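Local structure of deoxyribodipyrimidine photo-lyase (Oryza sativa Japonica Group, 3UMV) at residues 44-56 with 287-299. The protein repairs ultraviolet-damaged DNA, using light and a bound FAD to split cyclobutane pyrimidine dimers back into single pyrimidines. Sequence-based numbering, arbitrary orientation.
Sequences MLRDQRLADNWAL and YLHFGHISAQRCA
The Arg49 guanidinium carries Ser294 CA over one face, 3.6 Å above its centre, and at its edges meets the carbonyls of Gly291 and Asp52. It thereby ties the loop after strand 40-44 of the photolyase alpha/beta domain to the link between helix 285-290, whose Leu288 touches FAD, and helix 295-305. Arg49 NH1 gives Gly291 O a nearly straight bond (2.9 Å, 168°) and also bridges to Asp47 OD2, itself held by His169; NE and NH2 both grip Asp52 O, and NH2 also reaches Ala168 O. With a leucine in place of Arg49, Asp47 would probably lose this charge partner and the Gly291 and Asp52 carbonyls their shared clamp. Gly291 closes helix 285-290 in a Schellman motif; a side chain there would clash with Arg46 O. Beside it, Gln48 N donates to Phe290 O (3.2 Å), in the carbonyl plane, while His292 ND1 weakly bonds Gln48 O. Arg297, its chain bent at chi2 and chi3 (both 55°), brings NE and NH1 side-on into a salt bridge with Asp52, one nitrogen to each oxygen, from above the carboxylate plane. Trp54 NE1 donates in the ring plane to OE1 of Gln296, whose NE2 is held by Val201 O; NE1 and OE1 lie 3.0 Å apart.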
loop_
_atom_site.group_PDB
_atom_site.type_symbol
_atom_site.label_atom_id
_atom_site.label_comp_id
_atom_site.label_asym_id
_atom_site.label_seq_id
_atom_site.Cartn_x
_atom_site.Cartn_y
_atom_site.Cartn_z
ATOM N N MET A 44 8.288 -0.450 -13.438
ATOM C CA MET A 44 7.200 -0.011 -12.577
ATOM C C MET A 44 6.667 -1.189 -11.776
ATOM O O MET A 44 6.349 -2.227 -12.348
ATOM C CB MET A 44 6.081 0.538 -13.459
ATOM C CG MET A 44 4.854 1.034 -12.698
ATOM S SD MET A 44 3.573 1.539 -13.862
ATOM C CE MET A 44 4.108 3.186 -14.322
ATOM N N LEU A 45 6.551 -1.029 -10.463
ATOM C CA LEU A 45 5.934 -2.056 -9.640
ATOM C C LEU A 45 4.990 -1.466 -8.614
ATOM O O LEU A 45 3.784 -1.687 -8.691
ATOM C CB LEU A 45 6.984 -2.958 -8.983
ATOM C CG LEU A 45 6.430 -4.242 -8.366
ATOM C CD1 LEU A 45 7.529 -5.300 -8.380
ATOM C CD2 LEU A 45 5.899 -4.003 -6.944
ATOM N N ARG A 46 5.526 -0.708 -7.661
ATOM C CA ARG A 46 4.669 -0.141 -6.617
ATOM C C ARG A 46 3.892 1.085 -7.066
ATOM O O ARG A 46 2.779 1.327 -6.587
ATOM C CB ARG A 46 5.466 0.187 -5.360
ATOM C CG ARG A 46 4.580 0.395 -4.129
ATOM C CD ARG A 46 5.425 0.772 -2.946
ATOM N NE ARG A 46 4.673 0.789 -1.701
ATOM C CZ ARG A 46 5.236 1.081 -0.532
ATOM N NH1 ARG A 46 6.537 1.358 -0.488
ATOM N NH2 ARG A 46 4.519 1.080 0.581
ATOM N N ASP A 47 4.454 1.861 -7.984
ATOM C CA ASP A 47 3.847 3.156 -8.275
ATOM C C ASP A 47 3.244 3.201 -9.673
ATOM O O ASP A 47 3.863 3.665 -10.631
ATOM C CB ASP A 47 4.869 4.268 -8.014
ATOM C CG ASP A 47 5.296 4.315 -6.547
ATOM O OD1 ASP A 47 6.380 3.791 -6.236
ATOM O OD2 ASP A 47 4.518 4.819 -5.695
ATOM N N GLN A 48 2.012 2.698 -9.758
ATOM C CA GLN A 48 1.326 2.470 -11.016
ATOM C C GLN A 48 0.607 3.720 -11.514
ATOM O O GLN A 48 -0.635 3.786 -11.544
ATOM C CB GLN A 48 0.385 1.279 -10.867
ATOM C CG GLN A 48 1.149 0.010 -10.507
ATOM C CD GLN A 48 0.300 -1.024 -9.801
ATOM O OE1 GLN A 48 -0.905 -1.135 -10.044
ATOM N NE2 GLN A 48 0.930 -1.800 -8.928
ATOM N N ARG A 49 1.420 4.699 -11.899
ATOM C CA ARG A 49 0.972 6.009 -12.363
ATOM C C ARG A 49 2.094 6.678 -13.148
ATOM O O ARG A 49 3.275 6.404 -12.928
ATOM C CB ARG A 49 0.567 6.900 -11.181
ATOM C CG ARG A 49 1.747 7.406 -10.354
ATOM C CD ARG A 49 1.301 8.157 -9.078
ATOM N NE ARG A 49 2.491 8.506 -8.302
ATOM C CZ ARG A 49 3.065 7.715 -7.401
ATOM N NH1 ARG A 49 2.524 6.533 -7.081
ATOM N NH2 ARG A 49 4.174 8.120 -6.798
ATOM N N LEU A 50 1.714 7.556 -14.073
ATOM C CA LEU A 50 2.688 8.338 -14.834
ATOM C C LEU A 50 2.923 9.709 -14.193
ATOM O O LEU A 50 4.022 10.246 -14.281
ATOM C CB LEU A 50 2.250 8.489 -16.287
ATOM C CG LEU A 50 1.979 7.160 -16.986
ATOM C CD1 LEU A 50 1.415 7.384 -18.390
ATOM C CD2 LEU A 50 3.259 6.328 -17.020
ATOM N N ALA A 51 1.912 10.268 -13.529
ATOM C CA ALA A 51 2.074 11.581 -12.924
ATOM C C ALA A 51 2.710 11.463 -11.549
ATOM O O ALA A 51 2.577 10.436 -10.882
ATOM C CB ALA A 51 0.733 12.311 -12.825
ATOM N N ASP A 52 3.396 12.515 -11.127
ATOM C CA ASP A 52 3.890 12.592 -9.747
ATOM C C ASP A 52 4.671 11.334 -9.329
ATOM O O ASP A 52 4.527 10.839 -8.201
ATOM C CB ASP A 52 2.712 12.780 -8.789
ATOM C CG ASP A 52 1.901 14.021 -9.098
ATOM O OD1 ASP A 52 0.671 14.003 -8.874
ATOM O OD2 ASP A 52 2.497 15.017 -9.567
ATOM N N ASN A 53 5.529 10.852 -10.219
ATOM C CA ASN A 53 6.234 9.602 -9.987
ATOM C C ASN A 53 7.749 9.829 -10.068
ATOM O O ASN A 53 8.301 9.954 -11.152
ATOM C CB ASN A 53 5.763 8.562 -11.012
ATOM C CG ASN A 53 6.403 7.203 -10.799
ATOM O OD1 ASN A 53 7.531 7.112 -10.329
ATOM N ND2 ASN A 53 5.681 6.143 -11.142
ATOM N N TRP A 54 8.419 9.889 -8.919
ATOM C CA TRP A 54 9.851 10.214 -8.923
ATOM C C TRP A 54 10.705 9.195 -9.655
ATOM O O TRP A 54 11.755 9.547 -10.177
ATOM C CB TRP A 54 10.411 10.426 -7.514
ATOM C CG TRP A 54 9.919 11.675 -6.829
ATOM C CD1 TRP A 54 9.206 11.741 -5.663
ATOM C CD2 TRP A 54 10.103 13.028 -7.264
ATOM N NE1 TRP A 54 8.936 13.051 -5.346
ATOM C CE2 TRP A 54 9.456 13.861 -6.322
ATOM C CE3 TRP A 54 10.726 13.615 -8.371
ATOM C CZ2 TRP A 54 9.445 15.258 -6.436
ATOM C CZ3 TRP A 54 10.704 15.009 -8.492
ATOM C CH2 TRP A 54 10.071 15.806 -7.522
ATOM N N ALA A 55 10.265 7.941 -9.694
ATOM C CA ALA A 55 11.065 6.910 -10.338
ATOM C C ALA A 55 11.029 7.130 -11.846
ATOM O O ALA A 55 12.057 7.081 -12.510
ATOM C CB ALA A 55 10.558 5.528 -9.972
ATOM N N LEU A 56 9.841 7.415 -12.378
ATOM C CA LEU A 56 9.696 7.708 -13.795
ATOM C C LEU A 56 10.449 9.002 -14.177
ATOM O O LEU A 56 11.153 9.044 -15.184
ATOM C CB LEU A 56 8.212 7.814 -14.166
ATOM C CG LEU A 56 7.942 8.218 -15.618
ATOM C CD1 LEU A 56 8.578 7.203 -16.555
ATOM C CD2 LEU A 56 6.440 8.354 -15.881
ATOM N N TYR A 287 -6.233 3.619 -3.891
ATOM C CA TYR A 287 -5.368 4.321 -4.826
ATOM C C TYR A 287 -3.911 4.431 -4.359
ATOM O O TYR A 287 -2.989 4.238 -5.142
ATOM C CB TYR A 287 -5.956 5.702 -5.088
ATOM C CG TYR A 287 -7.368 5.634 -5.633
ATOM C CD1 TYR A 287 -8.453 6.137 -4.908
ATOM C CD2 TYR A 287 -7.614 5.106 -6.891
ATOM C CE1 TYR A 287 -9.751 6.071 -5.421
ATOM C CE2 TYR A 287 -8.899 5.044 -7.403
ATOM C CZ TYR A 287 -9.957 5.538 -6.679
ATOM O OH TYR A 287 -11.224 5.474 -7.216
ATOM N N LEU A 288 -3.707 4.716 -3.081
ATOM C CA LEU A 288 -2.364 4.849 -2.537
ATOM C C LEU A 288 -1.663 3.498 -2.541
ATOM O O LEU A 288 -0.470 3.411 -2.850
ATOM C CB LEU A 288 -2.426 5.411 -1.107
ATOM C CG LEU A 288 -2.835 6.887 -1.009
ATOM C CD1 LEU A 288 -2.991 7.284 0.448
ATOM C CD2 LEU A 288 -1.844 7.792 -1.700
ATOM N N HIS A 289 -2.402 2.433 -2.222
ATOM C CA HIS A 289 -1.784 1.118 -2.236
ATOM C C HIS A 289 -1.176 0.727 -3.589
ATOM O O HIS A 289 -0.058 0.206 -3.656
ATOM C CB HIS A 289 -2.750 0.015 -1.821
ATOM C CG HIS A 289 -2.148 -1.336 -1.973
ATOM N ND1 HIS A 289 -2.394 -2.147 -3.062
ATOM C CD2 HIS A 289 -1.211 -1.971 -1.235
ATOM C CE1 HIS A 289 -1.666 -3.246 -2.960
ATOM N NE2 HIS A 289 -0.943 -3.163 -1.857
ATOM N N PHE A 290 -1.928 0.967 -4.656
ATOM C CA PHE A 290 -1.496 0.600 -5.992
ATOM C C PHE A 290 -0.670 1.722 -6.617
ATOM O O PHE A 290 -0.195 1.596 -7.737
ATOM C CB PHE A 290 -2.709 0.266 -6.861
ATOM C CG PHE A 290 -3.386 -1.017 -6.478
ATOM C CD1 PHE A 290 -2.809 -2.234 -6.796
ATOM C CD2 PHE A 290 -4.593 -1.008 -5.789
ATOM C CE1 PHE A 290 -3.426 -3.426 -6.443
ATOM C CE2 PHE A 290 -5.219 -2.195 -5.434
ATOM C CZ PHE A 290 -4.638 -3.409 -5.768
ATOM N N GLY A 291 -0.486 2.811 -5.882
ATOM C CA GLY A 291 0.247 3.949 -6.411
ATOM C C GLY A 291 -0.445 4.651 -7.568
ATOM O O GLY A 291 0.227 5.306 -8.382
ATOM N N HIS A 292 -1.772 4.555 -7.645
ATOM C CA HIS A 292 -2.529 5.301 -8.662
ATOM C C HIS A 292 -2.443 6.799 -8.408
ATOM O O HIS A 292 -2.631 7.621 -9.321
ATOM C CB HIS A 292 -4.008 4.922 -8.660
ATOM C CG HIS A 292 -4.282 3.508 -9.051
ATOM N ND1 HIS A 292 -3.398 2.740 -9.780
ATOM C CD2 HIS A 292 -5.366 2.729 -8.831
ATOM C CE1 HIS A 292 -3.912 1.539 -9.958
ATOM N NE2 HIS A 292 -5.116 1.513 -9.413
ATOM N N ILE A 293 -2.171 7.153 -7.160
ATOM C CA ILE A 293 -1.980 8.544 -6.803
ATOM C C ILE A 293 -0.815 8.621 -5.848
ATOM O O ILE A 293 -0.617 7.740 -5.004
ATOM C CB ILE A 293 -3.246 9.187 -6.175
ATOM C CG1 ILE A 293 -3.118 10.710 -6.172
ATOM C CG2 ILE A 293 -3.488 8.644 -4.775
ATOM C CD1 ILE A 293 -4.426 11.418 -5.852
ATOM N N SER A 294 -0.011 9.661 -6.020
ATOM C CA SER A 294 1.161 9.884 -5.187
ATOM C C SER A 294 0.735 10.374 -3.796
ATOM O O SER A 294 -0.100 11.274 -3.683
ATOM C CB SER A 294 2.031 10.946 -5.874
ATOM O OG SER A 294 2.910 11.569 -4.955
ATOM N N ALA A 295 1.296 9.806 -2.733
ATOM C CA ALA A 295 0.991 10.310 -1.388
ATOM C C ALA A 295 1.485 11.749 -1.236
ATOM O O ALA A 295 0.866 12.542 -0.533
ATOM C CB ALA A 295 1.609 9.442 -0.322
ATOM N N GLN A 296 2.614 12.055 -1.880
ATOM C CA GLN A 296 3.169 13.408 -1.914
ATOM C C GLN A 296 2.191 14.370 -2.599
ATOM O O GLN A 296 1.949 15.471 -2.095
ATOM C CB GLN A 296 4.538 13.394 -2.614
ATOM C CG GLN A 296 5.250 14.735 -2.670
ATOM C CD GLN A 296 6.733 14.588 -2.975
ATOM O OE1 GLN A 296 7.321 13.508 -2.811
ATOM N NE2 GLN A 296 7.344 15.666 -3.427
ATOM N N ARG A 297 1.607 13.950 -3.723
ATOM C CA ARG A 297 0.517 14.726 -4.330
ATOM C C ARG A 297 -0.616 15.016 -3.336
ATOM O O ARG A 297 -1.118 16.145 -3.270
ATOM C CB ARG A 297 -0.060 14.000 -5.553
ATOM C CG ARG A 297 -1.357 14.616 -6.077
ATOM C CD ARG A 297 -1.157 16.094 -6.385
ATOM N NE ARG A 297 -0.051 16.305 -7.309
ATOM C CZ ARG A 297 0.568 17.463 -7.503
ATOM N NH1 ARG A 297 1.568 17.532 -8.369
ATOM N NH2 ARG A 297 0.194 18.548 -6.829
ATOM N N CYS A 298 -1.038 13.999 -2.584
ATOM C CA CYS A 298 -2.136 14.176 -1.633
ATOM C C CYS A 298 -1.733 15.168 -0.536
ATOM O O CYS A 298 -2.533 16.019 -0.122
ATOM C CB CYS A 298 -2.524 12.830 -1.011
ATOM S SG CYS A 298 -3.267 11.670 -2.167
ATOM N N ALA A 299 -0.494 15.045 -0.064
ATOM C CA ALA A 299 0.044 15.959 0.945
ATOM C C ALA A 299 0.138 17.404 0.439
ATOM O O ALA A 299 -0.220 18.331 1.156
ATOM C CB ALA A 299 1.413 15.480 1.411
HETATM O O HOH W 1 1.584 -0.897 -5.397
HETATM O O HOH W 2 1.900 -0.062 -1.463
HETATM O O HOH W 3 -0.435 11.482 -8.254
#